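Local coordinates for protein RNA-dependent RNA Polymerase (Bombyx mori cytoplasmic polyhedrosis virus, PDB 6TZ0) that catalyses RNA-templated RNA synthesis for transcription and replication of a double-stranded RNA virus genome, making plus strands conservatively and, after core assembly, the complementary minus strands, at residues A[860-865]-A[1189-1194]; A[1027-1032]-A[1195-1200]; A[1035-1040]-A[1054-1059]. All coordinates share one frame; numbering follows the deposited sequence.

Contact 1. Residues A[860-865]-A[1189-1194]; sequences DESMFT and SITSNQ
Phe864 and Ile1190 carry the apolar part of this meeting between two loops. Ile1190 brings only the end of its longer branch to the ring: CD1 lies 3.5 Å from Phe864 CD2, while Phe864 CE2 is 4.1 Å from that same CD1. The methyl approaches the ring obliquely, near CD2, and the two side chains cross at about a right angle. Because CG1 of Ile1190 stands anti to the carbonyl carbon (chi1 -46°) and CD1 continues the chain in extended form, the branch has the reach to meet the phenyl group.

Van der Waals touches between small residues continue the contact along the loops. The methyl CG2 of Thr1191 lies 4.1 Å from Ser862 OG, and Ser862 CB approaches the backbone N of Ile1190 at 4.4 Å. Further along, Thr1191 OG1 stands 3.7 Å from Asp860 O, too long to count as a bond, and no hydrogen bond crosses between the segments.

Several polar groups find their partners within the loops or among neighbours. Asn1193 N donates to Ile1190 O at 3.2 Å, closing a type I turn from Ile1190 to Asn1193, and a second type I turn runs from Ser862 to Thr865. Around them, Asp860 forms a salt bridge with Lys778, and Glu861 forms salt bridges with both Arg1188 and Lys871. The backbone of Ser862 bonds with that of Arg1188, the last residue of helix 1174-1188.

The example illustrates how two turn-bearing loops can pack without a hydrogen bond passing between them, chiefly through side chains. Here the loop leading to strand 867-868 lies against the exit of helix 1174-1188, a buried loop-to-loop junction in the C-terminal part of a reovirus-family polymerase.

Contact 2. Residues A[1027-1032]-A[1195-1200]; sequences EDVTVD and GKRLGM
The guanidinium of Arg1197 has Val1029 over one face, with CG1 4.1 Å above the plane near its centre, and Glu1027 at its edge. There OE1 of Glu1027 takes both NE, at 2.6 Å, and NH2, at 3.0 Å, of Arg1197: a side-on salt bridge to a single oxygen. That oxygen lies in the guanidinium plane, but the carboxylate is turned 65° from it.

The pair sits where the outer strand 1022-1027 runs antiparallel to the central strand 1196-1202 of a small mixed sheet, whose other outer strand is 1162-1163. Segment 1027-1032 turns a corner at Asp1028, and Arg1197 spans it with its backbone: its O accepts from Glu1027 N at 2.9 Å and its N donates to Val1029 O. Beyond the corner, Thr1030 and Lys1196 form a non-hydrogen-bonded pair, followed by the bond from Val1031 N to Gly1195 O, 3.1 Å long.

Beside these bonds, Val1031 CG1 packs on Arg1197 CB. OE2 of Glu1027 makes a salt bridge with Arg1163, so one acid links the strands flanking the central one. Lys1196 bends at chi2 (-72°) past the Thr1030 methyl, bringing NZ within a weak 3.3 Å bond of Asp1028 O.

Contact 3. Residues A[1035-1040]-A[1054-1059]; sequences PHAKHT and DGWFAF
The first turns of helix 1054-1062 face a loop that coils helix-like through 1037-1039 but lacks a true helix's hydrogen bonding, and the closest alpha carbons, those of Ala1037 and Phe1059, are 7.6 Å apart. At that spacing the backbones do not bond to each other, and side chains do most of the bridging; the helix supplies two large ones, Trp1056 and Phe1059, placed three residues apart.

Trp1056 presents the edge of its indole. With CG anti to the backbone N (chi1 178°), the ring extends toward the loop, and NE1 donates a weak, bent hydrogen bond to Thr1040 OG1 at 3.0 Å. The hydroxyl passes its own proton on, in the carbonyl plane, to His1036 O at 3.2 Å. This short relay runs from indole to threonine to backbone, which probably helps orient the hydroxyl. Next along the indole edge, Ala1037 O lies near the ring plane, 3.4 Å from Trp1056 CZ2, while the Ala1037 methyl touches the same carbon at 4.2 Å.

Phe1059 meets His1036 in a different manner. The ring centroids are 4.5 Å apart and the planes are inclined at 44°, an oblique pairing. CE2 of Phe1059 comes nearest the imidazole, 3.3 Å from ND1 of His1036, and CZ lies above one imidazole face, displaced toward its rim. At another corner of the imidazole, CE1 of His1036 approaches the carbonyl O of Phe1059 at 3.1 Å.

The neighbours complete the setting. Trp1056 also meets Phe1051 edge-to-face, in the connection that leads into the helix. The loop also meets strand 278-285, where His1036 and His1039 both touch Val278, so it joins helix 1054-1062 to that strand.

The three contacts form a cluster with centres about 15 to 17 Å apart, on one side of the polymerase. Along the chain the order is 860-865, 1027-1032, 1035-1040, 1054-1059, then 1189-1194 and 1195-1200, so contacts 1 and 2 interlock while the local contact 3 falls within the span of both. Contacts 1 and 2 share one continuous run, from the end of helix 1174-1188 into strand 1196-1202. Helix 1054-1062 touches both: Ile1190 CD1 packs 3.7 Å from Ala1058 CB, and Gly1195 CA lies 3.7 Å from Phe1057 CZ. Sequence-distant pieces of the C-terminal region are thereby gathered into one packed unit, away from the nucleotide- and metal-binding sites.

Contact 1. Residues A[860-865]-A[1189-1194]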
loop_
_atom_site.group_PDB
_atom_site.type_symbol
_atom_site.label_atom_id
_atom_site.label_comp_id
_atom_site.label_asym_id
_atom_site.label_seq_id
_atom_site.Cartn_x
_atom_site.Cartn_y
_atom_site.Cartn_z
ATOM N N ASP A 860 25.229 5.201 35.299
ATOM C CA ASP A 860 25.355 5.051 33.852
ATOM C C ASP A 860 24.049 4.470 33.339
ATOM O O ASP A 860 23.796 3.273 33.481
ATOM C CB ASP A 860 26.539 4.149 33.517
ATOM C CG ASP A 860 26.912 4.179 32.043
ATOM O OD1 ASP A 860 26.270 4.903 31.256
ATOM O OD2 ASP A 860 27.862 3.461 31.675
ATOM N N GLU A 861 23.214 5.325 32.752
ATOM C CA GLU A 861 21.846 4.945 32.435
ATOM C C GLU A 861 21.825 3.945 31.292
ATOM O O GLU A 861 22.393 4.188 30.225
ATOM C CB GLU A 861 21.018 6.175 32.088
ATOM C CG GLU A 861 20.855 7.131 33.243
ATOM C CD GLU A 861 19.976 8.310 32.908
ATOM O OE1 GLU A 861 19.559 8.429 31.741
ATOM O OE2 GLU A 861 19.705 9.125 33.812
ATOM N N SER A 862 21.180 2.813 31.529
ATOM C CA SER A 862 21.274 1.672 30.644
ATOM C C SER A 862 20.350 1.857 29.448
ATOM O O SER A 862 19.682 2.879 29.290
ATOM C CB SER A 862 20.953 0.392 31.412
ATOM O OG SER A 862 21.082 -0.748 30.589
ATOM N N MET A 863 20.285 0.840 28.603
ATOM C CA MET A 863 19.464 0.904 27.405
ATOM C C MET A 863 17.992 0.654 27.683
ATOM O O MET A 863 17.191 0.668 26.744
ATOM C CB MET A 863 19.977 -0.104 26.381
ATOM C CG MET A 863 21.415 0.143 26.010
ATOM S SD MET A 863 21.644 1.822 25.423
ATOM C CE MET A 863 20.747 1.729 23.896
ATOM N N PHE A 864 17.618 0.431 28.940
ATOM C CA PHE A 864 16.239 0.169 29.316
ATOM C C PHE A 864 15.670 1.271 30.193
ATOM O O PHE A 864 14.691 1.042 30.904
ATOM C CB PHE A 864 16.134 -1.163 30.044
ATOM C CG PHE A 864 16.669 -2.309 29.271
ATOM C CD1 PHE A 864 15.967 -2.830 28.209
ATOM C CD2 PHE A 864 17.873 -2.879 29.616
ATOM C CE1 PHE A 864 16.458 -3.891 27.514
ATOM C CE2 PHE A 864 18.370 -3.950 28.924
ATOM C CZ PHE A 864 17.663 -4.454 27.864
ATOM N N THR A 865 16.263 2.456 30.171
ATOM C CA THR A 865 15.773 3.521 31.026
ATOM C C THR A 865 14.576 4.217 30.388
ATOM O O THR A 865 14.457 4.314 29.163
ATOM C CB THR A 865 16.889 4.520 31.343
ATOM O OG1 THR A 865 16.391 5.544 32.210
ATOM C CG2 THR A 865 17.448 5.147 30.092
ATOM N N SER A 1189 19.457 0.891 35.966
ATOM C CA SER A 1189 20.808 0.682 36.478
ATOM C C SER A 1189 21.169 -0.794 36.521
ATOM O O SER A 1189 21.597 -1.315 37.549
ATOM C CB SER A 1189 20.952 1.294 37.860
ATOM O OG SER A 1189 20.115 0.641 38.788
ATOM N N ILE A 1190 20.998 -1.497 35.402
ATOM C CA ILE A 1190 21.293 -2.927 35.379
ATOM C C ILE A 1190 22.799 -3.158 35.329
ATOM O O ILE A 1190 23.295 -4.219 35.730
ATOM C CB ILE A 1190 20.579 -3.595 34.191
ATOM C CG1 ILE A 1190 19.149 -3.113 34.145
ATOM C CG2 ILE A 1190 20.507 -5.106 34.364
ATOM C CD1 ILE A 1190 18.381 -3.598 32.995
ATOM N N THR A 1191 23.550 -2.156 34.866
ATOM C CA THR A 1191 24.976 -2.336 34.611
ATOM C C THR A 1191 25.777 -2.478 35.898
ATOM O O THR A 1191 26.817 -3.144 35.918
ATOM C CB THR A 1191 25.509 -1.166 33.796
ATOM O OG1 THR A 1191 25.340 0.043 34.542
ATOM C CG2 THR A 1191 24.748 -1.046 32.508
ATOM N N SER A 1192 25.312 -1.862 36.982
ATOM C CA SER A 1192 26.029 -1.986 38.244
ATOM C C SER A 1192 25.300 -2.915 39.205
ATOM O O SER A 1192 25.662 -3.009 40.382
ATOM C CB SER A 1192 26.239 -0.604 38.864
ATOM O OG SER A 1192 25.005 0.008 39.186
ATOM N N ASN A 1193 24.278 -3.612 38.721
ATOM C CA ASN A 1193 23.497 -4.497 39.572
ATOM C C ASN A 1193 24.173 -5.859 39.671
ATOM O O ASN A 1193 24.307 -6.574 38.676
ATOM C CB ASN A 1193 22.080 -4.623 39.008
ATOM C CG ASN A 1193 21.090 -5.185 40.005
ATOM O OD1 ASN A 1193 21.447 -5.582 41.110
ATOM N ND2 ASN A 1193 19.827 -5.185 39.628
ATOM N N GLN A 1194 24.601 -6.214 40.883
ATOM C CA GLN A 1194 25.341 -7.447 41.127
ATOM C C GLN A 1194 24.499 -8.493 41.851
ATOM O O GLN A 1194 25.040 -9.495 42.324
ATOM C CB GLN A 1194 26.616 -7.159 41.920
ATOM C CG GLN A 1194 27.652 -6.354 41.167
ATOM C CD GLN A 1194 28.887 -6.085 42.000
ATOM O OE1 GLN A 1194 28.935 -6.443 43.172
ATOM N NE2 GLN A 1194 29.893 -5.456 41.400
#

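Contact 2. Residues A[1027-1032]-A[1195-1200]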
loop_
_atom_site.group_PDB
_atom_site.type_symbol
_atom_site.label_atom_id
_atom_site.label_comp_id
_atom_site.label_asym_id
_atom_site.label_seq_id
_atom_site.Cartn_x
_atom_site.Cartn_y
_atom_site.Cartn_z
ATOM N N GLU A 1027 21.561 -3.662 50.269
ATOM C CA GLU A 1027 21.720 -4.589 51.375
ATOM C C GLU A 1027 22.683 -5.703 50.986
ATOM O O GLU A 1027 22.999 -5.905 49.816
ATOM C CB GLU A 1027 20.369 -5.173 51.778
ATOM C CG GLU A 1027 19.415 -4.183 52.414
ATOM C CD GLU A 1027 18.067 -4.804 52.721
ATOM O OE1 GLU A 1027 17.820 -5.935 52.259
ATOM O OE2 GLU A 1027 17.264 -4.180 53.443
ATOM N N ASP A 1028 23.150 -6.438 51.990
ATOM C CA ASP A 1028 24.047 -7.563 51.774
ATOM C C ASP A 1028 23.306 -8.877 51.536
ATOM O O ASP A 1028 23.940 -9.935 51.485
ATOM C CB ASP A 1028 25.015 -7.692 52.949
ATOM C CG ASP A 1028 24.306 -7.741 54.283
ATOM O OD1 ASP A 1028 23.073 -7.544 54.318
ATOM O OD2 ASP A 1028 24.982 -7.983 55.304
ATOM N N VAL A 1029 21.988 -8.827 51.379
ATOM C CA VAL A 1029 21.179 -9.994 51.060
ATOM C C VAL A 1029 21.122 -10.126 49.546
ATOM O O VAL A 1029 20.718 -9.189 48.850
ATOM C CB VAL A 1029 19.770 -9.876 51.660
ATOM C CG1 VAL A 1029 18.903 -11.035 51.216
ATOM C CG2 VAL A 1029 19.846 -9.819 53.168
ATOM N N THR A 1030 21.532 -11.282 49.031
ATOM C CA THR A 1030 21.464 -11.556 47.604
ATOM C C THR A 1030 20.084 -12.094 47.262
ATOM O O THR A 1030 19.590 -13.011 47.922
ATOM C CB THR A 1030 22.536 -12.559 47.182
ATOM O OG1 THR A 1030 22.316 -13.804 47.851
ATOM C CG2 THR A 1030 23.910 -12.047 47.539
ATOM N N VAL A 1031 19.453 -11.507 46.248
ATOM C CA VAL A 1031 18.153 -11.995 45.819
ATOM C C VAL A 1031 18.315 -13.315 45.076
ATOM O O VAL A 1031 19.383 -13.646 44.547
ATOM C CB VAL A 1031 17.432 -10.957 44.946
ATOM C CG1 VAL A 1031 17.171 -9.700 45.731
ATOM C CG2 VAL A 1031 18.241 -10.647 43.712
ATOM N N ASP A 1032 17.240 -14.089 45.052
ATOM C CA ASP A 1032 17.228 -15.302 44.255
ATOM C C ASP A 1032 16.879 -14.991 42.806
ATOM O O ASP A 1032 16.117 -14.070 42.503
ATOM C CB ASP A 1032 16.252 -16.326 44.833
ATOM C CG ASP A 1032 14.875 -15.753 45.079
ATOM O OD1 ASP A 1032 14.703 -14.521 44.981
ATOM O OD2 ASP A 1032 13.951 -16.541 45.363
ATOM N N GLY A 1195 23.193 -8.276 41.957
ATOM C CA GLY A 1195 22.309 -9.270 42.527
ATOM C C GLY A 1195 21.983 -9.110 43.993
ATOM O O GLY A 1195 21.631 -10.098 44.642
ATOM N N LYS A 1196 22.074 -7.902 44.533
ATOM C CA LYS A 1196 21.763 -7.627 45.927
ATOM C C LYS A 1196 20.360 -7.050 46.064
ATOM O O LYS A 1196 19.794 -6.494 45.121
ATOM C CB LYS A 1196 22.779 -6.656 46.520
ATOM C CG LYS A 1196 24.193 -7.181 46.590
ATOM C CD LYS A 1196 24.333 -8.231 47.665
ATOM C CE LYS A 1196 25.781 -8.640 47.839
ATOM N NZ LYS A 1196 25.960 -9.668 48.896
ATOM N N ARG A 1197 19.802 -7.184 47.263
ATOM C CA ARG A 1197 18.468 -6.670 47.531
ATOM C C ARG A 1197 18.541 -5.190 47.881
ATOM O O ARG A 1197 19.456 -4.747 48.577
ATOM C CB ARG A 1197 17.811 -7.460 48.665
ATOM C CG ARG A 1197 16.351 -7.114 48.898
ATOM C CD ARG A 1197 15.690 -7.986 49.940
ATOM N NE ARG A 1197 16.191 -7.742 51.285
ATOM C CZ ARG A 1197 15.853 -8.468 52.343
ATOM N NH1 ARG A 1197 15.008 -9.478 52.210
ATOM N NH2 ARG A 1197 16.349 -8.178 53.536
ATOM N N LEU A 1198 17.576 -4.422 47.391
ATOM C CA LEU A 1198 17.540 -2.988 47.623
ATOM C C LEU A 1198 16.600 -2.637 48.767
ATOM O O LEU A 1198 15.664 -3.371 49.087
ATOM C CB LEU A 1198 17.112 -2.248 46.357
ATOM C CG LEU A 1198 18.087 -2.371 45.191
ATOM C CD1 LEU A 1198 17.532 -1.693 43.956
ATOM C CD2 LEU A 1198 19.427 -1.789 45.571
ATOM N N GLY A 1199 16.871 -1.493 49.386
ATOM C CA GLY A 1199 16.004 -0.927 50.399
ATOM C C GLY A 1199 15.686 0.517 50.077
ATOM O O GLY A 1199 16.597 1.321 49.876
ATOM N N MET A 1200 14.406 0.860 50.018
ATOM C CA MET A 1200 13.985 2.162 49.523
ATOM C C MET A 1200 13.831 3.147 50.675
ATOM O O MET A 1200 13.211 2.831 51.692
ATOM C CB MET A 1200 12.668 2.041 48.755
ATOM C CG MET A 1200 12.251 3.312 48.035
ATOM S SD MET A 1200 10.745 3.118 47.071
ATOM C CE MET A 1200 9.528 3.141 48.372
#

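Contact 3. Residues A[1035-1040]-A[1054-1059]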
loop_
_atom_site.group_PDB
_atom_site.type_symbol
_atom_site.label_atom_id
_atom_site.label_comp_id
_atom_site.label_asym_id
_atom_site.label_seq_id
_atom_site.Cartn_x
_atom_site.Cartn_y
_atom_site.Cartn_z
ATOM N N PRO A 1035 13.970 -19.288 38.058
ATOM C CA PRO A 1035 14.433 -20.611 37.616
ATOM C C PRO A 1035 14.742 -20.709 36.130
ATOM O O PRO A 1035 15.487 -21.615 35.743
ATOM C CB PRO A 1035 13.282 -21.539 38.019
ATOM C CG PRO A 1035 12.103 -20.650 38.183
ATOM C CD PRO A 1035 12.648 -19.365 38.700
ATOM N N HIS A 1036 14.242 -19.800 35.293
ATOM C CA HIS A 1036 14.659 -19.796 33.896
ATOM C C HIS A 1036 15.998 -19.115 33.666
ATOM O O HIS A 1036 16.407 -18.981 32.511
ATOM C CB HIS A 1036 13.606 -19.146 32.993
ATOM C CG HIS A 1036 13.214 -17.760 33.396
ATOM N ND1 HIS A 1036 14.037 -16.671 33.223
ATOM C CD2 HIS A 1036 12.051 -17.275 33.885
ATOM C CE1 HIS A 1036 13.421 -15.583 33.643
ATOM N NE2 HIS A 1036 12.208 -15.920 34.037
ATOM N N ALA A 1037 16.684 -18.672 34.721
ATOM C CA ALA A 1037 18.041 -18.170 34.552
ATOM C C ALA A 1037 19.002 -19.284 34.180
ATOM O O ALA A 1037 20.003 -19.037 33.504
ATOM C CB ALA A 1037 18.515 -17.484 35.825
ATOM N N LYS A 1038 18.720 -20.507 34.610
ATOM C CA LYS A 1038 19.560 -21.628 34.241
ATOM C C LYS A 1038 19.195 -22.175 32.871
ATOM O O LYS A 1038 20.050 -22.758 32.199
ATOM C CB LYS A 1038 19.459 -22.711 35.317
ATOM C CG LYS A 1038 20.602 -23.710 35.349
ATOM C CD LYS A 1038 20.280 -24.999 34.644
ATOM C CE LYS A 1038 21.384 -26.009 34.877
ATOM N NZ LYS A 1038 22.665 -25.570 34.263
ATOM N N HIS A 1039 17.957 -21.970 32.428
ATOM C CA HIS A 1039 17.544 -22.508 31.144
ATOM C C HIS A 1039 17.987 -21.642 29.979
ATOM O O HIS A 1039 17.996 -22.118 28.842
ATOM C CB HIS A 1039 16.026 -22.687 31.096
ATOM C CG HIS A 1039 15.480 -23.513 32.216
ATOM N ND1 HIS A 1039 15.903 -24.799 32.462
ATOM C CD2 HIS A 1039 14.495 -23.263 33.111
ATOM C CE1 HIS A 1039 15.244 -25.288 33.494
ATOM N NE2 HIS A 1039 14.380 -24.377 33.905
ATOM N N THR A 1040 18.362 -20.391 30.237
ATOM C CA THR A 1040 18.832 -19.479 29.206
ATOM C C THR A 1040 20.338 -19.277 29.238
ATOM O O THR A 1040 20.864 -18.514 28.426
ATOM C CB THR A 1040 18.134 -18.126 29.344
ATOM O OG1 THR A 1040 18.469 -17.545 30.607
ATOM C CG2 THR A 1040 16.639 -18.296 29.264
ATOM N N ASP A 1054 23.724 -7.900 30.702
ATOM C CA ASP A 1054 22.717 -7.167 31.460
ATOM C C ASP A 1054 21.298 -7.489 31.017
ATOM O O ASP A 1054 20.379 -7.430 31.835
ATOM C CB ASP A 1054 22.976 -5.666 31.358
ATOM C CG ASP A 1054 24.194 -5.233 32.147
ATOM O OD1 ASP A 1054 24.479 -5.855 33.191
ATOM O OD2 ASP A 1054 24.878 -4.285 31.718
ATOM N N GLY A 1055 21.093 -7.824 29.744
ATOM C CA GLY A 1055 19.771 -8.246 29.311
ATOM C C GLY A 1055 19.396 -9.604 29.874
ATOM O O GLY A 1055 18.259 -9.814 30.312
ATOM N N TRP A 1056 20.359 -10.529 29.890
ATOM C CA TRP A 1056 20.187 -11.824 30.542
ATOM C C TRP A 1056 19.872 -11.671 32.020
ATOM O O TRP A 1056 18.974 -12.337 32.542
ATOM C CB TRP A 1056 21.455 -12.649 30.387
ATOM C CG TRP A 1056 21.400 -13.971 31.054
ATOM C CD1 TRP A 1056 20.771 -15.088 30.608
ATOM C CD2 TRP A 1056 21.937 -14.298 32.337
ATOM N NE1 TRP A 1056 20.916 -16.105 31.514
ATOM C CE2 TRP A 1056 21.623 -15.642 32.589
ATOM C CE3 TRP A 1056 22.662 -13.584 33.294
ATOM C CZ2 TRP A 1056 22.012 -16.290 33.753
ATOM C CZ3 TRP A 1056 23.046 -14.228 34.449
ATOM C CH2 TRP A 1056 22.721 -15.567 34.669
ATOM N N PHE A 1057 20.596 -10.794 32.711
ATOM C CA PHE A 1057 20.420 -10.662 34.149
ATOM C C PHE A 1057 19.137 -9.917 34.479
ATOM O O PHE A 1057 18.499 -10.200 35.497
ATOM C CB PHE A 1057 21.636 -9.960 34.745
ATOM C CG PHE A 1057 21.754 -10.092 36.228
ATOM C CD1 PHE A 1057 22.110 -11.302 36.791
ATOM C CD2 PHE A 1057 21.562 -9.003 37.056
ATOM C CE1 PHE A 1057 22.235 -11.434 38.152
ATOM C CE2 PHE A 1057 21.698 -9.129 38.419
ATOM C CZ PHE A 1057 22.028 -10.348 38.967
ATOM N N ALA A 1058 18.717 -9.001 33.606
ATOM C CA ALA A 1058 17.424 -8.350 33.773
ATOM C C ALA A 1058 16.283 -9.332 33.567
ATOM O O ALA A 1058 15.257 -9.248 34.248
ATOM C CB ALA A 1058 17.294 -7.178 32.806
ATOM N N PHE A 1059 16.442 -10.268 32.628
ATOM C CA PHE A 1059 15.441 -11.316 32.458
ATOM C C PHE A 1059 15.431 -12.253 33.658
ATOM O O PHE A 1059 14.366 -12.674 34.117
ATOM C CB PHE A 1059 15.725 -12.073 31.166
ATOM C CG PHE A 1059 14.618 -12.982 30.711
ATOM C CD1 PHE A 1059 13.447 -12.458 30.194
ATOM C CD2 PHE A 1059 14.775 -14.356 30.732
ATOM C CE1 PHE A 1059 12.442 -13.288 29.747
ATOM C CE2 PHE A 1059 13.769 -15.189 30.284
ATOM C CZ PHE A 1059 12.603 -14.654 29.798
#